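Acetyl transferase (Salmonella typhimurium, PDB 1S7L) is a GNAT-family N-acetyltransferase that probably transfers acetyl from acetyl-coenzyme A to the N-terminus of ribosomal protein L7/L12. Local coordinates at residues V31-A36 with L103-Q108; V134-V139 with V172-R177. One frame throughout, in Å; residues are numbered along the deposited sequence.

In the fold
Both contacts border coenzyme A, at different places along it, and their centres are about 21 Å apart with no touch between them. Contact 1 is partly buried: one face of helix 24-38 meets the loop between strand 96-103 and helix 112-127, and a side-chain amide, a carboxylate and a backbone N-H carry it, with a less certain lysine salt bridge outside. Contact 2 is buried and pairs two antiparallel neighbours of the central sheet, strands 132-138 and 169-178, through backbone hydrogen bonds with mostly apolar side chains on top. They share no helix or strand, but strand 96-103, which runs into the loop of contact 1, lies beside strand 132-138 of contact 2 in the sheet.

Contact 1: residues V31-A36 with L103-Q108; sequences VLKNKA and LDESFQ. With COA (coenzyme A), chain C.
Asn34 reaches from the helix to Asp104 and Glu105 with both ends of its amide, and this is the tight, buried half of the contact. Asn34 ND2 donates to Asp104 OD1 at 2.8 Å, with the acceptor in the amide plane; the carboxylate oxygen uses its anti lone pair, and the amide and carboxylate planes stand 86° apart. Asn34 OD1 accepts from Glu105 N at 2.8 Å in a nearly straight bond (176°). An asparagine suits this place because it gives and accepts at once; Leu30 O and Trp37 NE1 of its own helix supply further partners and fix the amide's rotation. Asp104 OD2 turns back into its own loop, accepting from Ser106 N at 2.9 Å in an Asx turn, and from Ser106 OG as well. Leu103, the residue before Asp104, donates its N to coenzyme A O9P at 2.8 Å.

Toward solvent the contact loosens. Lys33, with CG anti to the backbone N (chi1 177°), runs outside to Asp104 and Glu105 in a salt-bridge network and bends at its end, but the positions of Lys33 NZ and Glu105 OE2 are uncertain. N-H and O-H donors grip both Asp104 oxygens, which would probably favour the ionised carboxylate.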
ATOM      1  N   VAL A  31     -10.601 -22.508   5.532  1.00 24.89           N
ATOM      2  CA  VAL A  31     -10.949 -21.178   6.014  1.00 25.93           C
ATOM      3  C   VAL A  31     -12.017 -21.275   7.138  1.00 25.80           C
ATOM      4  O   VAL A  31     -11.874 -20.666   8.213  1.00 27.32           O
ATOM      5  CB  VAL A  31     -11.451 -20.291   4.849  1.00 26.15           C
ATOM      6  CG1 VAL A  31     -11.772 -18.885   5.336  1.00 27.97           C
ATOM      7  CG2 VAL A  31     -10.407 -20.214   3.802  1.00 25.28           C
ATOM      8  N   LEU A  32     -13.063 -22.060   6.913  1.00 25.06           N
ATOM      9  CA  LEU A  32     -14.113 -22.230   7.906  1.00 26.57           C
ATOM     10  C   LEU A  32     -13.567 -22.685   9.288  1.00 27.41           C
ATOM     11  O   LEU A  32     -13.891 -22.121  10.341  1.00 27.62           O
ATOM     12  CB  LEU A  32     -15.191 -23.221   7.377  1.00 28.27           C
ATOM     13  CG  LEU A  32     -16.155 -22.650   6.300  1.00 27.84           C
ATOM     14  CD1 LEU A  32     -17.271 -23.577   6.132  1.00 29.72           C
ATOM     15  CD2 LEU A  32     -16.740 -21.282   6.694  1.00 27.46           C
ATOM     16  N   LYS A  33     -12.725 -23.703   9.251  1.00 26.80           N
ATOM     17  CA  LYS A  33     -12.093 -24.288  10.414  1.00 25.90           C
ATOM     18  C   LYS A  33     -11.203 -23.289  11.210  1.00 25.90           C
ATOM     19  O   LYS A  33     -11.072 -23.366  12.440  1.00 25.96           O
ATOM     20  CB  LYS A  33     -11.344 -25.518   9.915  1.00 24.40           C
ATOM     21  CG  LYS A  33     -10.486 -26.334  10.926  1.00 29.40           C
ATOM     22  CD  LYS A  33     -10.281 -27.782  10.310  1.00 29.65           C
ATOM     23  CE  LYS A  33      -9.024 -28.548  10.761  1.00 31.37           C
ATOM     24  NZ  LYS A  33      -8.098 -27.817  11.716  1.00 32.27           N
ATOM     25  N   ASN A  34     -10.690 -22.279  10.550  1.00 23.94           N
ATOM     26  CA  ASN A  34      -9.814 -21.364  11.261  1.00 24.20           C
ATOM     27  C   ASN A  34     -10.255 -19.914  11.402  1.00 23.71           C
ATOM     28  O   ASN A  34      -9.601 -19.157  12.115  1.00 22.75           O
ATOM     29  CB  ASN A  34      -8.442 -21.388  10.561  1.00 23.50           C
ATOM     30  CG  ASN A  34      -7.795 -22.772  10.586  1.00 26.28           C
ATOM     31  OD1 ASN A  34      -7.144 -23.123  11.583  1.00 30.19           O
ATOM     32  ND2 ASN A  34      -7.991 -23.582   9.528  1.00 23.86           N
ATOM     33  N   LYS A  35     -11.331 -19.514  10.715  1.00 25.03           N
ATOM     34  CA  LYS A  35     -11.754 -18.112  10.730  1.00 26.21           C
ATOM     35  C   LYS A  35     -12.011 -17.526  12.081  1.00 24.82           C
ATOM     36  O   LYS A  35     -11.759 -16.386  12.280  1.00 24.54           O
ATOM     37  CB  LYS A  35     -12.966 -17.855   9.795  1.00 28.92           C
ATOM     38  CG  LYS A  35     -14.247 -18.483  10.249  1.00 30.50           C
ATOM     39  CD  LYS A  35     -15.432 -18.073   9.328  1.00 34.62           C
ATOM     40  CE  LYS A  35     -15.945 -16.644   9.596  1.00 33.09           C
ATOM     41  NZ  LYS A  35     -16.923 -16.313   8.519  1.00 33.11           N
ATOM     42  N   ALA A  36     -12.481 -18.292  13.034  1.00 27.50           N
ATOM     43  CA  ALA A  36     -12.709 -17.680  14.357  1.00 30.56           C
ATOM     44  C   ALA A  36     -11.413 -17.059  14.857  1.00 30.76           C
ATOM     45  O   ALA A  36     -11.398 -15.917  15.266  1.00 30.17           O
ATOM     46  CB  ALA A  36     -13.229 -18.724  15.379  1.00 30.53           C
ATOM     47  N   LEU A 103      -1.579 -20.273   8.577  1.00 18.94           N
ATOM     48  CA  LEU A 103      -1.504 -21.755   8.639  1.00 18.60           C
ATOM     49  C   LEU A 103      -2.675 -22.378   9.414  1.00 17.79           C
ATOM     50  O   LEU A 103      -3.015 -21.864  10.455  1.00 18.26           O
ATOM     51  CB  LEU A 103      -0.237 -22.179   9.372  1.00 18.15           C
ATOM     52  CG  LEU A 103       1.058 -22.604   8.656  1.00 22.11           C
ATOM     53  CD1 LEU A 103       2.086 -23.158   9.734  1.00 17.40           C
ATOM     54  CD2 LEU A 103       0.739 -23.663   7.530  1.00 16.94           C
ATOM     55  N   ASP A 104      -3.265 -23.471   8.933  1.00 18.39           N
ATOM     56  CA  ASP A 104      -4.343 -24.135   9.660  1.00 20.42           C
ATOM     57  C   ASP A 104      -3.773 -24.429  11.061  1.00 21.67           C
ATOM     58  O   ASP A 104      -2.602 -24.828  11.213  1.00 19.18           O
ATOM     59  CB  ASP A 104      -4.739 -25.431   8.952  1.00 23.62           C
ATOM     60  CG  ASP A 104      -5.551 -26.342   9.834  1.00 28.22           C
ATOM     61  OD1 ASP A 104      -6.759 -26.085  10.036  1.00 30.99           O
ATOM     62  OD2 ASP A 104      -4.981 -27.322  10.345  1.00 31.77           O
ATOM     63  N   GLU A 105      -4.562 -24.172  12.100  1.00 24.27           N
ATOM     64  CA  GLU A 105      -4.079 -24.403  13.467  1.00 26.47           C
ATOM     65  C   GLU A 105      -3.450 -25.781  13.722  1.00 25.35           C
ATOM     66  O   GLU A 105      -2.523 -25.896  14.508  1.00 24.31           O
ATOM     67  CB  GLU A 105      -5.200 -24.140  14.486  1.00 30.79           C
ATOM     68  CG  GLU A 105      -5.997 -25.339  14.915  1.00 41.90           C
ATOM     69  CD  GLU A 105      -7.379 -25.535  14.200  1.00 48.13           C
ATOM     70  OE1 GLU A 105      -8.408 -24.935  14.670  1.00 49.62           O
ATOM     71  OE2 GLU A 105      -7.423 -26.304  13.182  1.00 50.95           O
ATOM     72  N   SER A 106      -3.908 -26.825  13.031  1.00 25.02           N
ATOM     73  CA  SER A 106      -3.342 -28.102  13.303  1.00 25.75           C
ATOM     74  C   SER A 106      -1.963 -28.381  12.620  1.00 26.08           C
ATOM     75  O   SER A 106      -1.337 -29.427  12.873  1.00 26.96           O
ATOM     76  CB  SER A 106      -4.396 -29.172  12.992  1.00 28.01           C
ATOM     77  OG  SER A 106      -4.152 -29.769  11.736  1.00 34.53           O
ATOM     78  N   PHE A 107      -1.491 -27.451  11.785  1.00 23.38           N
ATOM     79  CA  PHE A 107      -0.197 -27.565  11.104  1.00 21.91           C
ATOM     80  C   PHE A 107       0.839 -26.592  11.714  1.00 21.21           C
ATOM     81  O   PHE A 107       1.926 -26.467  11.217  1.00 22.10           O
ATOM     82  CB  PHE A 107      -0.350 -27.323   9.568  1.00 21.27           C
ATOM     83  CG  PHE A 107      -0.957 -28.500   8.826  1.00 22.49           C
ATOM     84  CD1 PHE A 107      -2.325 -28.642   8.719  1.00 23.28           C
ATOM     85  CD2 PHE A 107      -0.140 -29.521   8.309  1.00 23.87           C
ATOM     86  CE1 PHE A 107      -2.898 -29.784   8.109  1.00 25.30           C
ATOM     87  CE2 PHE A 107      -0.680 -30.677   7.699  1.00 24.05           C
ATOM     88  CZ  PHE A 107      -2.075 -30.808   7.599  1.00 25.09           C
ATOM     89  N   GLN A 108       0.482 -25.879  12.768  1.00 20.03           N
ATOM     90  CA  GLN A 108       1.415 -24.979  13.425  1.00 21.24           C
ATOM     91  C   GLN A 108       2.485 -25.613  14.360  1.00 23.40           C
ATOM     92  O   GLN A 108       2.380 -26.808  14.763  1.00 24.14           O
ATOM     93  CB  GLN A 108       0.623 -23.952  14.208  1.00 20.60           C
ATOM     94  CG  GLN A 108      -0.151 -23.057  13.295  1.00 21.15           C
ATOM     95  CD  GLN A 108      -0.951 -22.019  14.039  1.00 23.62           C
ATOM     96  OE1 GLN A 108      -0.751 -21.794  15.267  1.00 22.48           O
ATOM     97  NE2 GLN A 108      -1.874 -21.340  13.294  1.00 23.03           N
TER
HETATM   98  N1A COA C 601      12.063 -24.402  12.238  1.00 27.01           N
HETATM   99  C2A COA C 601      11.337 -23.385  12.763  1.00 23.27           C
HETATM  100  N3A COA C 601      10.441 -23.478  13.703  1.00 23.98           N
HETATM  101  C4A COA C 601      10.215 -24.754  14.245  1.00 24.54           C
HETATM  102  C5A COA C 601      10.926 -25.872  13.783  1.00 24.73           C
HETATM  103  C6A COA C 601      11.888 -25.663  12.717  1.00 25.62           C
HETATM  104  N6A COA C 601      12.564 -26.717  12.223  1.00 26.07           N
HETATM  105  N7A COA C 601      10.566 -27.017  14.437  1.00 23.22           N
HETATM  106  C8A COA C 601       9.632 -26.664  15.292  1.00 23.70           C
HETATM  107  N9A COA C 601       9.390 -25.327  15.188  1.00 23.93           N
HETATM  108  C1B COA C 601       8.315 -24.599  15.925  1.00 24.66           C
HETATM  109  C2B COA C 601       8.605 -23.481  16.874  1.00 25.17           C
HETATM  110  O2B COA C 601       8.136 -23.883  18.132  1.00 24.68           O
HETATM  111  C3B COA C 601       7.712 -22.281  16.454  1.00 26.67           C
HETATM  112  O3B COA C 601       8.572 -21.306  16.263  1.00 30.94           O
HETATM  113  P3B COA C 601       8.611 -19.831  16.750  1.00 31.37           P
HETATM  114  O7A COA C 601       7.670 -19.569  17.816  1.00 35.15           O
HETATM  115  O8A COA C 601       8.364 -19.098  15.433  1.00 32.56           O
HETATM  116  O9A COA C 601       9.981 -19.737  17.250  1.00 32.39           O
HETATM  117  C4B COA C 601       7.084 -22.799  15.122  1.00 23.34           C
HETATM  118  O4B COA C 601       7.327 -24.156  15.009  1.00 25.74           O
HETATM  119  C5B COA C 601       7.371 -22.229  13.782  1.00 22.45           C
HETATM  120  O5B COA C 601       6.391 -22.806  12.879  1.00 22.75           O
HETATM  121  P1A COA C 601       5.827 -21.926  11.628  1.00 18.45           P
HETATM  122  O1A COA C 601       6.930 -21.187  10.976  1.00 22.96           O
HETATM  123  O2A COA C 601       5.079 -22.858  10.844  1.00 18.17           O
HETATM  124  O3A COA C 601       4.952 -20.809  12.272  1.00 20.60           O
HETATM  125  P2A COA C 601       3.694 -20.942  13.247  1.00 18.49           P
HETATM  126  O4A COA C 601       3.191 -22.285  13.321  1.00 16.46           O
HETATM  127  O5A COA C 601       4.057 -20.287  14.537  1.00 16.42           O
HETATM  128  O6A COA C 601       2.552 -20.041  12.671  1.00 19.27           O
HETATM  129  CBP COA C 601       1.652 -18.104  11.592  1.00 18.07           C
HETATM  130  CCP COA C 601       2.823 -18.696  12.365  1.00 18.17           C
HETATM  131  CDP COA C 601       1.906 -16.585  11.521  1.00 15.12           C
HETATM  132  CEP COA C 601       1.676 -18.755  10.165  1.00 15.69           C
HETATM  133  CAP COA C 601       0.277 -18.383  12.315  1.00 18.41           C
HETATM  134  OAP COA C 601       0.301 -17.887  13.619  1.00 18.22           O
HETATM  135  C9P COA C 601      -0.976 -17.876  11.605  1.00 17.07           C
HETATM  136  O9P COA C 601      -1.461 -18.513  10.755  1.00 19.36           O
HETATM  137  N8P COA C 601      -1.481 -16.664  12.064  1.00 21.48           N
HETATM  138  C7P COA C 601      -2.577 -15.903  11.385  1.00 20.44           C
HETATM  139  C6P COA C 601      -2.142 -15.196  10.082  1.00 23.02           C
HETATM  140  C5P COA C 601      -1.163 -14.102  10.369  1.00 24.16           C
HETATM  141  O5P COA C 601      -0.931 -13.780  11.464  1.00 29.64           O
HETATM  142  N4P COA C 601      -0.479 -13.603   9.337  1.00 24.15           N
HETATM  143  C3P COA C 601       0.608 -12.637   9.536  1.00 22.67           C
HETATM  144  C2P COA C 601       0.324 -11.316   8.848  1.00 28.08           C
HETATM  145  S1P COA C 601      -0.775 -10.318   9.896  1.00 32.63           S

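Contact 2: residues V134-V139 with V172-R177; sequences VIKCRV and VNMYAR. With COA (coenzyme A), chain C; SO4 (sulfate ion), chain B.
Val172, Asn173 and Val139 bury the most surface here, all at the end of the strand pair where segment 134-139 leaves the sheet. Val172 rests CG1 against the backbone of Cys137, 3.4 Å from its O, a position reached with that methyl anti to the backbone N (chi1 169°). A beta-branched residue suits a strand, and its methyl covers the peptide of the neighbouring one.

Asn173 faces the same side of the sheet as Cys137, its partner in an antiparallel hydrogen-bonded pair: Asn173 N donates to Cys137 O at 2.8 Å, while Cys137 N returns a longer bond of 3.3 Å to Asn173 O. Val139, just past the strand, crosses the Asn173 amide obliquely, with CG2 3.4 Å from OD1 and CG1 nearer ND2, so its two methyls cover both ends of the amide.

Farther along, Ile135 and Tyr175 form a second hydrogen-bonded pair, joined by Tyr175 N to Ile135 O at 2.7 Å and by the reciprocal bond. Their side chains pack on helix 142-150. On the opposite face Met174 runs alongside Lys136, its CE 3.9 Å from Lys136 CG, and its CG meets Val134 CG1; Lys136 packs on Tyr98, and Met174 on Met159, of the second subunit.

Cys137 SG is joined to coenzyme A S1P at 2.3 Å, a disulfide, while Asn141 binds the cofactor beside it. The ladder joins alternate residues of the two strands, while Val134, Val172 and Met174 bond to the strands on the outer sides. It holds this cysteine at the thiol end of coenzyme A, where the mixed disulfide implies that the two sulfurs can meet and oxidise.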
ATOM      1  N   VAL A 134       8.203  -7.539   2.189  1.00 17.78           N
ATOM      2  CA  VAL A 134       7.693  -6.827   3.353  1.00 18.53           C
ATOM      3  C   VAL A 134       6.636  -7.604   4.087  1.00 19.66           C
ATOM      4  O   VAL A 134       5.807  -8.286   3.450  1.00 19.09           O
ATOM      5  CB  VAL A 134       7.027  -5.458   2.922  1.00 22.06           C
ATOM      6  CG1 VAL A 134       6.684  -4.589   4.161  1.00 19.45           C
ATOM      7  CG2 VAL A 134       8.006  -4.659   1.925  1.00 22.10           C
ATOM      8  N   ILE A 135       6.670  -7.521   5.423  1.00 19.52           N
ATOM      9  CA  ILE A 135       5.618  -8.134   6.244  1.00 20.76           C
ATOM     10  C   ILE A 135       5.052  -7.057   7.227  1.00 20.99           C
ATOM     11  O   ILE A 135       5.782  -6.452   8.005  1.00 21.77           O
ATOM     12  CB  ILE A 135       6.142  -9.343   7.066  1.00 21.14           C
ATOM     13  CG1 ILE A 135       6.631 -10.451   6.124  1.00 19.68           C
ATOM     14  CG2 ILE A 135       5.031  -9.899   7.959  1.00 21.26           C
ATOM     15  CD1 ILE A 135       7.295 -11.638   6.841  1.00 14.89           C
ATOM     16  N   LYS A 136       3.768  -6.794   7.120  1.00 23.42           N
ATOM     17  CA  LYS A 136       3.034  -5.839   7.974  1.00 26.74           C
ATOM     18  C   LYS A 136       2.031  -6.737   8.708  1.00 26.77           C
ATOM     19  O   LYS A 136       1.283  -7.513   8.094  1.00 27.09           O
ATOM     20  CB  LYS A 136       2.176  -4.863   7.165  1.00 29.11           C
ATOM     21  CG  LYS A 136       2.876  -3.969   6.184  1.00 34.06           C
ATOM     22  CD  LYS A 136       1.896  -3.367   5.156  1.00 37.97           C
ATOM     23  CE  LYS A 136       0.862  -2.459   5.796  1.00 40.13           C
ATOM     24  NZ  LYS A 136      -0.026  -1.827   4.773  1.00 44.51           N
ATOM     25  N   CYS A 137       1.984  -6.590  10.010  1.00 26.88           N
ATOM     26  CA  CYS A 137       1.080  -7.360  10.846  1.00 25.98           C
ATOM     27  C   CYS A 137       1.018  -6.660  12.211  1.00 25.61           C
ATOM     28  O   CYS A 137       1.962  -5.910  12.601  1.00 25.20           O
ATOM     29  CB  CYS A 137       1.640  -8.806  10.972  1.00 28.13           C
ATOM     30  SG  CYS A 137       0.466  -9.934  11.749  1.00 30.49           S
ATOM     31  N   ARG A 138      -0.085  -6.834  12.935  1.00 25.22           N
ATOM     32  CA  ARG A 138      -0.176  -6.232  14.277  1.00 24.27           C
ATOM     33  C   ARG A 138       1.108  -6.415  15.043  1.00 22.78           C
ATOM     34  O   ARG A 138       1.719  -7.477  14.992  1.00 23.06           O
ATOM     35  CB  ARG A 138      -1.236  -6.905  15.097  1.00 25.78           C
ATOM     36  CG  ARG A 138      -2.597  -6.508  14.750  1.00 29.47           C
ATOM     37  CD  ARG A 138      -3.588  -7.517  15.344  1.00 33.37           C
ATOM     38  NE  ARG A 138      -3.578  -7.618  16.806  1.00 34.88           N
ATOM     39  CZ  ARG A 138      -4.676  -7.868  17.534  1.00 34.71           C
ATOM     40  NH1 ARG A 138      -5.859  -8.010  16.926  1.00 31.11           N
ATOM     41  NH2 ARG A 138      -4.586  -7.960  18.865  1.00 33.55           N
ATOM     42  N   VAL A 139       1.529  -5.386  15.745  1.00 21.79           N
ATOM     43  CA  VAL A 139       2.716  -5.486  16.556  1.00 23.73           C
ATOM     44  C   VAL A 139       2.706  -6.676  17.539  1.00 24.38           C
ATOM     45  O   VAL A 139       3.749  -7.265  17.823  1.00 25.89           O
ATOM     46  CB  VAL A 139       2.916  -4.221  17.415  1.00 24.77           C
ATOM     47  CG1 VAL A 139       4.149  -4.376  18.275  1.00 24.02           C
ATOM     48  CG2 VAL A 139       3.088  -2.988  16.513  1.00 27.29           C
ATOM     49  N   VAL A 172       0.691  -1.522  13.821  1.00 25.75           N
ATOM     50  CA  VAL A 172       1.217  -2.526  12.934  1.00 24.20           C
ATOM     51  C   VAL A 172       2.704  -2.453  12.721  1.00 23.99           C
ATOM     52  O   VAL A 172       3.221  -1.412  12.378  1.00 25.98           O
ATOM     53  CB  VAL A 172       0.531  -2.408  11.595  1.00 23.56           C
ATOM     54  CG1 VAL A 172       1.252  -3.253  10.563  1.00 24.03           C
ATOM     55  CG2 VAL A 172      -0.934  -2.862  11.747  1.00 24.52           C
ATOM     56  N   ASN A 173       3.423  -3.543  12.929  1.00 23.81           N
ATOM     57  CA  ASN A 173       4.849  -3.505  12.631  1.00 22.46           C
ATOM     58  C   ASN A 173       5.130  -3.703  11.105  1.00 23.19           C
ATOM     59  O   ASN A 173       4.429  -4.457  10.384  1.00 20.69           O
ATOM     60  CB  ASN A 173       5.582  -4.610  13.343  1.00 24.67           C
ATOM     61  CG  ASN A 173       6.083  -4.196  14.665  1.00 26.48           C
ATOM     62  OD1 ASN A 173       6.127  -2.996  14.967  1.00 24.97           O
ATOM     63  ND2 ASN A 173       6.484  -5.183  15.491  1.00 26.29           N
ATOM     64  N   MET A 174       6.151  -3.021  10.617  1.00 22.47           N
ATOM     65  CA  MET A 174       6.531  -3.238   9.234  1.00 23.77           C
ATOM     66  C   MET A 174       7.924  -3.857   9.198  1.00 22.86           C
ATOM     67  O   MET A 174       8.929  -3.199   9.517  1.00 21.68           O
ATOM     68  CB  MET A 174       6.567  -1.948   8.421  1.00 26.80           C
ATOM     69  CG  MET A 174       7.153  -2.200   7.041  1.00 29.40           C
ATOM     70  SD  MET A 174       6.963  -0.833   5.878  1.00 33.33           S
ATOM     71  CE  MET A 174       5.232  -0.992   5.344  1.00 29.83           C
ATOM     72  N   TYR A 175       7.981  -5.121   8.800  1.00 22.03           N
ATOM     73  CA  TYR A 175       9.257  -5.835   8.684  1.00 22.34           C
ATOM     74  C   TYR A 175       9.681  -5.888   7.210  1.00 21.93           C
ATOM     75  O   TYR A 175       8.850  -6.079   6.359  1.00 23.69           O
ATOM     76  CB  TYR A 175       9.079  -7.289   9.147  1.00 22.88           C
ATOM     77  CG  TYR A 175       9.085  -7.447  10.610  1.00 23.28           C
ATOM     78  CD1 TYR A 175      10.297  -7.341  11.313  1.00 25.80           C
ATOM     79  CD2 TYR A 175       7.887  -7.626  11.326  1.00 24.06           C
ATOM     80  CE1 TYR A 175      10.337  -7.401  12.711  1.00 26.46           C
ATOM     81  CE2 TYR A 175       7.917  -7.682  12.720  1.00 26.48           C
ATOM     82  CZ  TYR A 175       9.156  -7.575  13.397  1.00 25.82           C
ATOM     83  OH  TYR A 175       9.245  -7.728  14.759  1.00 33.31           O
ATOM     84  N   ALA A 176      10.945  -5.719   6.908  1.00 21.51           N
ATOM     85  CA  ALA A 176      11.358  -5.837   5.525  1.00 22.22           C
ATOM     86  C   ALA A 176      12.732  -6.540   5.378  1.00 22.32           C
ATOM     87  O   ALA A 176      13.597  -6.534   6.321  1.00 20.51           O
ATOM     88  CB  ALA A 176      11.420  -4.459   4.827  1.00 20.30           C
ATOM     89  N   ARG A 177      12.923  -7.102   4.184  1.00 20.19           N
ATOM     90  CA  ARG A 177      14.170  -7.768   3.866  1.00 19.79           C
ATOM     91  C   ARG A 177      14.488  -7.561   2.409  1.00 21.37           C
ATOM     92  O   ARG A 177      13.601  -7.712   1.542  1.00 20.69           O
ATOM     93  CB  ARG A 177      14.093  -9.253   4.127  1.00 19.11           C
ATOM     94  CG  ARG A 177      15.474  -9.867   3.909  1.00 22.08           C
ATOM     95  CD  ARG A 177      15.474 -11.344   4.072  1.00 21.99           C
ATOM     96  NE  ARG A 177      16.822 -11.812   3.838  1.00 23.08           N
ATOM     97  CZ  ARG A 177      17.160 -13.099   3.810  1.00 24.44           C
ATOM     98  NH1 ARG A 177      16.231 -14.039   4.015  1.00 21.27           N
ATOM     99  NH2 ARG A 177      18.420 -13.439   3.557  1.00 22.41           N
TER
HETATM  100  N1A COA C 601      12.063 -24.402  12.238  1.00 27.01           N
HETATM  101  C2A COA C 601      11.337 -23.385  12.763  1.00 23.27           C
HETATM  102  N3A COA C 601      10.441 -23.478  13.703  1.00 23.98           N
HETATM  103  C4A COA C 601      10.215 -24.754  14.245  1.00 24.54           C
HETATM  104  C5A COA C 601      10.926 -25.872  13.783  1.00 24.73           C
HETATM  105  C6A COA C 601      11.888 -25.663  12.717  1.00 25.62           C
HETATM  106  N6A COA C 601      12.564 -26.717  12.223  1.00 26.07           N
HETATM  107  N7A COA C 601      10.566 -27.017  14.437  1.00 23.22           N
HETATM  108  C8A COA C 601       9.632 -26.664  15.292  1.00 23.70           C
HETATM  109  N9A COA C 601       9.390 -25.327  15.188  1.00 23.93           N
HETATM  110  C1B COA C 601       8.315 -24.599  15.925  1.00 24.66           C
HETATM  111  C2B COA C 601       8.605 -23.481  16.874  1.00 25.17           C
HETATM  112  O2B COA C 601       8.136 -23.883  18.132  1.00 24.68           O
HETATM  113  C3B COA C 601       7.712 -22.281  16.454  1.00 26.67           C
HETATM  114  O3B COA C 601       8.572 -21.306  16.263  1.00 30.94           O
HETATM  115  P3B COA C 601       8.611 -19.831  16.750  1.00 31.37           P
HETATM  116  O7A COA C 601       7.670 -19.569  17.816  1.00 35.15           O
HETATM  117  O8A COA C 601       8.364 -19.098  15.433  1.00 32.56           O
HETATM  118  O9A COA C 601       9.981 -19.737  17.250  1.00 32.39           O
HETATM  119  C4B COA C 601       7.084 -22.799  15.122  1.00 23.34           C
HETATM  120  O4B COA C 601       7.327 -24.156  15.009  1.00 25.74           O
HETATM  121  C5B COA C 601       7.371 -22.229  13.782  1.00 22.45           C
HETATM  122  O5B COA C 601       6.391 -22.806  12.879  1.00 22.75           O
HETATM  123  P1A COA C 601       5.827 -21.926  11.628  1.00 18.45           P
HETATM  124  O1A COA C 601       6.930 -21.187  10.976  1.00 22.96           O
HETATM  125  O2A COA C 601       5.079 -22.858  10.844  1.00 18.17           O
HETATM  126  O3A COA C 601       4.952 -20.809  12.272  1.00 20.60           O
HETATM  127  P2A COA C 601       3.694 -20.942  13.247  1.00 18.49           P
HETATM  128  O4A COA C 601       3.191 -22.285  13.321  1.00 16.46           O
HETATM  129  O5A COA C 601       4.057 -20.287  14.537  1.00 16.42           O
HETATM  130  O6A COA C 601       2.552 -20.041  12.671  1.00 19.27           O
HETATM  131  CBP COA C 601       1.652 -18.104  11.592  1.00 18.07           C
HETATM  132  CCP COA C 601       2.823 -18.696  12.365  1.00 18.17           C
HETATM  133  CDP COA C 601       1.906 -16.585  11.521  1.00 15.12           C
HETATM  134  CEP COA C 601       1.676 -18.755  10.165  1.00 15.69           C
HETATM  135  CAP COA C 601       0.277 -18.383  12.315  1.00 18.41           C
HETATM  136  OAP COA C 601       0.301 -17.887  13.619  1.00 18.22           O
HETATM  137  C9P COA C 601      -0.976 -17.876  11.605  1.00 17.07           C
HETATM  138  O9P COA C 601      -1.461 -18.513  10.755  1.00 19.36           O
HETATM  139  N8P COA C 601      -1.481 -16.664  12.064  1.00 21.48           N
HETATM  140  C7P COA C 601      -2.577 -15.903  11.385  1.00 20.44           C
HETATM  141  C6P COA C 601      -2.142 -15.196  10.082  1.00 23.02           C
HETATM  142  C5P COA C 601      -1.163 -14.102  10.369  1.00 24.16           C
HETATM  143  O5P COA C 601      -0.931 -13.780  11.464  1.00 29.64           O
HETATM  144  N4P COA C 601      -0.479 -13.603   9.337  1.00 24.15           N
HETATM  145  C3P COA C 601       0.608 -12.637   9.536  1.00 22.67           C
HETATM  146  C2P COA C 601       0.324 -11.316   8.848  1.00 28.08           C
HETATM  147  S1P COA C 601      -0.775 -10.318   9.896  1.00 32.63           S
HETATM  148  S   SO4 B 180      18.193 -17.369   3.763  0.50 32.39           S
HETATM  149  O1  SO4 B 180      19.256 -16.370   3.708  0.50 34.56           O
HETATM  150  O2  SO4 B 180      16.862 -16.681   3.799  0.50 36.38           O
HETATM  151  O3  SO4 B 180      18.205 -18.311   2.555  0.50 33.66           O
HETATM  152  O4  SO4 B 180      18.385 -18.267   4.986  0.50 32.43           O